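Local coordinates for Two-component system response regulator/GGDEF domain protein (Aeromonas salmonicida, PDB 3LUF), which probably makes cyclic di-GMP from two GTP molecules through a GGDEF domain, the piece described here being its paired response-regulator receiver domains, at residues B[175-180]-B[209-214]; B[183-188]-B[218-223]. All coordinates share one frame; numbering follows the deposited sequence. Where two conformers were deposited one is given.

Contact 1. Residues B[175-180]-B[209-214]; sequences VDYYMP and DKRGLS. With MG (magnesium ion), chain F.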
loop_
_atom_site.group_PDB
_atom_site.type_symbol
_atom_site.label_atom_id
_atom_site.label_comp_id
_atom_site.label_asym_id
_atom_site.label_seq_id
_atom_site.Cartn_x
_atom_site.Cartn_y
_atom_site.Cartn_z
ATOM N N VAL B 175 13.819 -1.598 4.373
ATOM C CA VAL B 175 15.167 -1.036 4.142
ATOM C C VAL B 175 15.255 0.438 4.521
ATOM O O VAL B 175 14.606 1.270 3.929
ATOM C CB VAL B 175 15.571 -1.182 2.648
ATOM C CG1 VAL B 175 16.984 -0.632 2.435
ATOM C CG2 VAL B 175 15.545 -2.639 2.241
ATOM N N ASP B 176 16.109 0.726 5.496
ATOM C CA ASP B 176 16.473 2.078 5.887
ATOM C C ASP B 176 17.335 2.711 4.815
ATOM O O ASP B 176 18.315 2.110 4.352
ATOM C CB ASP B 176 17.267 1.981 7.200
ATOM C CG ASP B 176 17.745 3.330 7.721
ATOM O OD1 ASP B 176 17.064 4.353 7.515
ATOM O OD2 ASP B 176 18.829 3.335 8.343
ATOM N N TYR B 177 17.021 3.950 4.440
ATOM C CA TYR B 177 17.859 4.614 3.473
ATOM C C TYR B 177 19.240 4.994 4.037
ATOM O O TYR B 177 20.266 4.648 3.453
ATOM C CB TYR B 177 17.172 5.823 2.845
ATOM C CG TYR B 177 18.162 6.650 2.060
ATOM C CD1 TYR B 177 18.558 6.268 0.787
ATOM C CD2 TYR B 177 18.752 7.779 2.627
ATOM C CE1 TYR B 177 19.487 7.014 0.075
ATOM C CE2 TYR B 177 19.690 8.531 1.918
ATOM C CZ TYR B 177 20.042 8.148 0.653
ATOM O OH TYR B 177 20.967 8.900 -0.048
ATOM N N TYR B 178 19.285 5.696 5.165
ATOM C CA TYR B 178 20.551 6.302 5.554
ATOM C C TYR B 178 21.380 5.351 6.393
ATOM O O TYR B 178 21.096 5.125 7.565
ATOM C CB TYR B 178 20.335 7.667 6.234
ATOM C CG TYR B 178 21.607 8.433 6.457
ATOM C CD1 TYR B 178 22.578 8.530 5.452
ATOM C CD2 TYR B 178 21.853 9.061 7.678
ATOM C CE1 TYR B 178 23.769 9.236 5.660
ATOM C CE2 TYR B 178 23.037 9.761 7.899
ATOM C CZ TYR B 178 23.981 9.853 6.889
ATOM O OH TYR B 178 25.148 10.557 7.124
HETATM N N MSE B 179 22.383 4.762 5.752
HETATM C CA MSE B 179 23.250 3.776 6.393
HETATM C C MSE B 179 24.663 4.048 5.920
HETATM O O MSE B 179 24.833 4.526 4.821
HETATM C CB MSE B 179 22.851 2.346 5.993
HETATM C CG MSE B 179 21.453 1.939 6.515
HETATM SE SE MSE B 179 21.013 0.068 6.360
HETATM C CE MSE B 179 20.930 -0.057 4.376
ATOM N N PRO B 180 25.665 3.739 6.755
ATOM C CA PRO B 180 27.035 3.962 6.265
ATOM C C PRO B 180 27.444 2.966 5.158
ATOM O O PRO B 180 26.923 1.830 5.102
ATOM C CB PRO B 180 27.896 3.829 7.529
ATOM C CG PRO B 180 27.046 2.969 8.517
ATOM C CD PRO B 180 25.611 3.334 8.178
ATOM N N ASP B 209 11.795 14.244 2.195
ATOM C CA ASP B 209 12.290 15.615 2.055
ATOM C C ASP B 209 12.678 15.908 0.597
ATOM O O ASP B 209 12.254 15.184 -0.321
ATOM C CB ASP B 209 13.436 15.892 3.054
ATOM C CG ASP B 209 14.597 14.891 2.938
ATOM O OD1 ASP B 209 14.750 14.245 1.885
ATOM O OD2 ASP B 209 15.370 14.747 3.909
ATOM N N LYS B 210 13.479 16.956 0.380
ATOM C CA LYS B 210 13.891 17.352 -0.976
ATOM C C LYS B 210 14.649 16.278 -1.789
ATOM O O LYS B 210 14.796 16.414 -3.003
ATOM C CB LYS B 210 14.674 18.688 -0.960
ATOM C CG LYS B 210 16.083 18.612 -0.370
ATOM C CD LYS B 210 16.823 19.956 -0.474
ATOM C CE LYS B 210 17.508 20.161 -1.847
ATOM N NZ LYS B 210 18.038 21.577 -1.988
ATOM N N ARG B 211 15.131 15.220 -1.128
ATOM C CA ARG B 211 15.894 14.174 -1.837
ATOM C C ARG B 211 15.014 13.203 -2.627
ATOM O O ARG B 211 15.531 12.420 -3.447
ATOM C CB ARG B 211 16.830 13.426 -0.886
ATOM C CG ARG B 211 17.995 14.275 -0.379
ATOM C CD ARG B 211 18.691 13.587 0.777
ATOM N NE ARG B 211 17.771 13.335 1.880
ATOM C CZ ARG B 211 18.069 12.610 2.956
ATOM N NH1 ARG B 211 19.277 12.070 3.093
ATOM N NH2 ARG B 211 17.153 12.431 3.904
ATOM N N GLY B 212 13.694 13.271 -2.388
ATOM C CA GLY B 212 12.681 12.477 -3.103
ATOM C C GLY B 212 12.940 10.977 -2.996
ATOM O O GLY B 212 12.905 10.250 -3.992
ATOM N N LEU B 213 13.190 10.527 -1.778
ATOM C CA LEU B 213 13.711 9.182 -1.581
ATOM C C LEU B 213 12.690 8.085 -1.906
ATOM O O LEU B 213 13.050 7.060 -2.511
ATOM C CB LEU B 213 14.370 9.034 -0.210
ATOM C CG LEU B 213 15.654 9.856 0.042
ATOM C CD1 LEU B 213 16.055 9.866 1.512
ATOM C CD2 LEU B 213 16.853 9.421 -0.842
ATOM N N SER B 214 11.432 8.287 -1.515
ATOM C CA SER B 214 10.388 7.308 -1.846
ATOM C C SER B 214 10.315 7.061 -3.347
ATOM O O SER B 214 10.260 5.920 -3.790
ATOM C CB SER B 214 9.014 7.730 -1.329
ATOM O OG SER B 214 8.920 7.518 0.057
HETATM MG MG MG F . 19.907 4.736 9.245
HETATM O O HOH W 1 18.405 6.156 8.802
HETATM O O HOH W 2 21.043 6.187 10.303
HETATM O O HOH W 3 18.828 4.316 11.013
#

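Contact 2. Residues B[183-188]-B[218-223]; sequences DGISLV and LKQGAN. With DMS (dimethyl sulfoxide), chain I.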
loop_
_atom_site.group_PDB
_atom_site.type_symbol
_atom_site.label_atom_id
_atom_site.label_comp_id
_atom_site.label_asym_id
_atom_site.label_seq_id
_atom_site.Cartn_x
_atom_site.Cartn_y
_atom_site.Cartn_z
ATOM N N ASP B 183 24.065 2.692 0.997
ATOM C CA ASP B 183 22.772 3.177 1.421
ATOM C C ASP B 183 21.659 2.259 0.995
ATOM O O ASP B 183 21.893 1.314 0.247
ATOM C CB ASP B 183 22.533 4.614 0.987
ATOM C CG ASP B 183 22.397 4.805 -0.521
ATOM O OD1 ASP B 183 21.655 4.095 -1.223
ATOM O OD2 ASP B 183 23.009 5.759 -1.028
ATOM N N GLY B 184 20.446 2.566 1.447
ATOM C CA GLY B 184 19.275 1.720 1.183
ATOM C C GLY B 184 18.972 1.549 -0.300
ATOM O O GLY B 184 18.558 0.471 -0.738
ATOM N N ILE B 185 19.098 2.616 -1.081
ATOM C CA ILE B 185 18.735 2.529 -2.487
ATOM C C ILE B 185 19.743 1.650 -3.229
ATOM O O ILE B 185 19.349 0.848 -4.095
ATOM C CB ILE B 185 18.564 3.929 -3.132
ATOM C CG1 ILE B 185 17.327 4.601 -2.562
ATOM C CG2 ILE B 185 18.358 3.806 -4.625
ATOM C CD1 ILE B 185 17.338 6.101 -2.649
ATOM N N SER B 186 21.014 1.763 -2.858
ATOM C CA SER B 186 22.044 0.879 -3.383
ATOM C C SER B 186 21.779 -0.585 -3.058
ATOM O O SER B 186 21.968 -1.452 -3.897
ATOM C CB SER B 186 23.411 1.259 -2.826
ATOM O OG SER B 186 23.809 2.476 -3.373
ATOM N N LEU B 187 21.336 -0.851 -1.837
ATOM C CA LEU B 187 20.985 -2.214 -1.471
ATOM C C LEU B 187 19.808 -2.676 -2.330
ATOM O O LEU B 187 19.781 -3.796 -2.819
ATOM C CB LEU B 187 20.642 -2.338 0.025
ATOM C CG LEU B 187 20.131 -3.697 0.509
ATOM C CD1 LEU B 187 21.145 -4.838 0.286
ATOM C CD2 LEU B 187 19.794 -3.557 2.002
ATOM N N VAL B 188 18.807 -1.824 -2.478
ATOM C CA VAL B 188 17.671 -2.225 -3.320
ATOM C C VAL B 188 18.122 -2.534 -4.772
ATOM O O VAL B 188 17.708 -3.527 -5.359
ATOM C CB VAL B 188 16.577 -1.154 -3.266
ATOM C CG1 VAL B 188 15.522 -1.440 -4.265
ATOM C CG2 VAL B 188 15.983 -1.145 -1.845
ATOM N N LEU B 218 11.020 3.576 -5.400
ATOM C CA LEU B 218 10.026 3.017 -6.318
ATOM C C LEU B 218 10.572 2.797 -7.742
ATOM O O LEU B 218 10.356 1.717 -8.353
ATOM C CB LEU B 218 8.747 3.881 -6.297
ATOM C CG LEU B 218 7.961 3.792 -4.981
ATOM C CD1 LEU B 218 6.849 4.898 -4.953
ATOM C CD2 LEU B 218 7.342 2.399 -4.839
ATOM N N LYS B 219 11.286 3.801 -8.260
ATOM C CA LYS B 219 11.876 3.718 -9.593
ATOM C C LYS B 219 12.945 2.642 -9.682
ATOM O O LYS B 219 13.182 2.079 -10.764
ATOM C CB LYS B 219 12.470 5.074 -10.029
ATOM C CG LYS B 219 11.441 6.190 -10.175
ATOM C CD LYS B 219 10.560 6.027 -11.391
ATOM C CE LYS B 219 9.592 7.197 -11.466
ATOM N NZ LYS B 219 8.320 6.763 -12.053
ATOM N N GLN B 220 13.575 2.352 -8.543
ATOM C CA GLN B 220 14.566 1.287 -8.470
ATOM C C GLN B 220 13.991 -0.098 -8.227
ATOM O O GLN B 220 14.744 -1.057 -8.125
ATOM C CB GLN B 220 15.627 1.575 -7.425
ATOM C CG GLN B 220 16.540 2.715 -7.810
ATOM C CD GLN B 220 17.354 2.446 -9.063
ATOM O OE1 GLN B 220 17.725 1.297 -9.376
ATOM N NE2 GLN B 220 17.619 3.503 -9.803
ATOM N N GLY B 221 12.670 -0.217 -8.109
ATOM C CA GLY B 221 12.058 -1.540 -7.992
ATOM C C GLY B 221 11.522 -1.921 -6.614
ATOM O O GLY B 221 11.011 -3.050 -6.435
ATOM N N ALA B 222 11.586 -1.013 -5.648
ATOM C CA ALA B 222 10.897 -1.302 -4.389
ATOM C C ALA B 222 9.393 -1.471 -4.656
ATOM O O ALA B 222 8.819 -0.807 -5.531
ATOM C CB ALA B 222 11.129 -0.195 -3.369
ATOM N N ASN B 223 8.761 -2.404 -3.953
ATOM C CA ASN B 223 7.298 -2.595 -4.084
ATOM C C ASN B 223 6.511 -1.443 -3.499
ATOM O O ASN B 223 5.406 -1.150 -3.958
ATOM C CB ASN B 223 6.841 -3.874 -3.353
ATOM C CG ASN B 223 7.534 -5.139 -3.847
ATOM O OD1 ASN B 223 8.773 -5.273 -3.814
ATOM N ND2 ASN B 223 6.719 -6.094 -4.286
HETATM S S DMS I . 26.441 4.724 -1.415
HETATM O O DMS I . 25.187 3.440 -1.310
HETATM C C1 DMS I . 25.976 5.984 -2.643
HETATM C C2 DMS I . 26.390 5.740 0.092
#

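Contact 1. Residues B[175-180]-B[209-214]
Tyr177, Leu213 and Arg211 carry this contact. The methyls of Leu213 lie against one face of the phenol ring: CD2 stands 3.8 Å from the ring centroid and only 14° off its normal, a CH-pi contact, while CD1 approaches Tyr177 CD2 at 3.6 Å. CG of Tyr177 lies anti to its backbone N (chi1 168°), which carries the ring across from the end of strand 172-176 to the start of helix 213-219. Arg211 adds a peripheral touch, its NH1 3.8 Å from Tyr177 CE2. The guanidinium plane stands 87° from the ring plane, so the two groups do not stack.

Asp209 fixes the guanidinium from within its own segment. Arg211 NE donates to Asp209 OD1 (3.2 Å) and NH2 to OD2 (2.9 Å), a side-on salt bridge. Arg211 N also donates to OD1, closing an Asx turn ahead of the N-cap Gly212.

Beside the tyrosine, Asp176 OD2 and Tyr178 O bind the magnesium ion at 2.0 Å and 2.1 Å, respectively; Asp132 and three waters complete six ligands. Water 1 also donates to Asp176 OD1, tying down the second carboxylate oxygen. An acidic pocket at the C-terminal ends of the strands of a parallel sheet, with the predicted phosphoacceptor Asp176 on the metal, is the hallmark of a CheY-like receiver domain.

Contact 2. Residues B[183-188]-B[218-223]
Van der Waals contacts join Ile185 and Val188, on the first turns of helix 184-194, to the chain where helix 213-219 ends. The CG2 branch of Ile185 meets CG of Gln220 at 3.8 Å, and the two side chains cross at about a right angle. The first torsion of Gln220 (chi1 -70°) sets CG beside the backbone N and against that methyl; beyond it, a bend at chi2 turns the amide away, where OE1 makes a weak hydrogen bond with His107 of the second subunit. Gln220 thus touches Ile185 and, weakly, the second subunit.

Val188 makes its contacts through CG1, placed anti to the backbone N (chi1 171°). This methyl lies 4.0 Å from Gln220 O and 4.2 Å from Ala222 N, and it rests mainly on backbone atoms. The carbonyl Gln220 O is buried here without a polar partner in the model, with a methyl as its neighbour.

Polar bonds shape each segment separately. Asp183 is the N-cap of helix 184-194: its OD1 accepts from Ser186 N at 2.9 Å and 168°, nearly in line with the carboxylate C-O bond. The O atom of a dimethyl sulfoxide molecule, probably from the crystallisation liquor, accepts from Asp183 N and Ser186 OG, each at 2.7 Å. In 218-223, Gly221 has positive phi, and Gly221 N donates to Leu218 O at 3.0 Å, part of a Schellman motif. Gly221 O then accepts from Arg192 NE, linking the turn back to helix 184-194. A capped helix start packed against a Schellman-terminated neighbour joins two successive crossover helices on one side of the sheet, as in the alternating beta-alpha fold of receiver domains.

Contact 1 joins the end of strand 172-176 and its loop to the start of helix 213-219; contact 2 joins helix 184-194 to the turn that follows that helix, and their centres are about 10 Å apart. They meet directly: Tyr177 O lies 2.9 Å from Gly184 N, a probable hydrogen bond, and Tyr177 CE1 packs 3.6 Å from Ile185 CD1. Contact 1 is partly buried and mixes an aromatic face with an exposed ion pair beside the magnesium ion. Contact 2 is buried and relies on aliphatic branches and backbone, the ion being about 12 Å from the side chain of Ile185. Each also reaches the second subunit, contact 2 through a salt bridge from Lys219 to Asp99 of the second subunit.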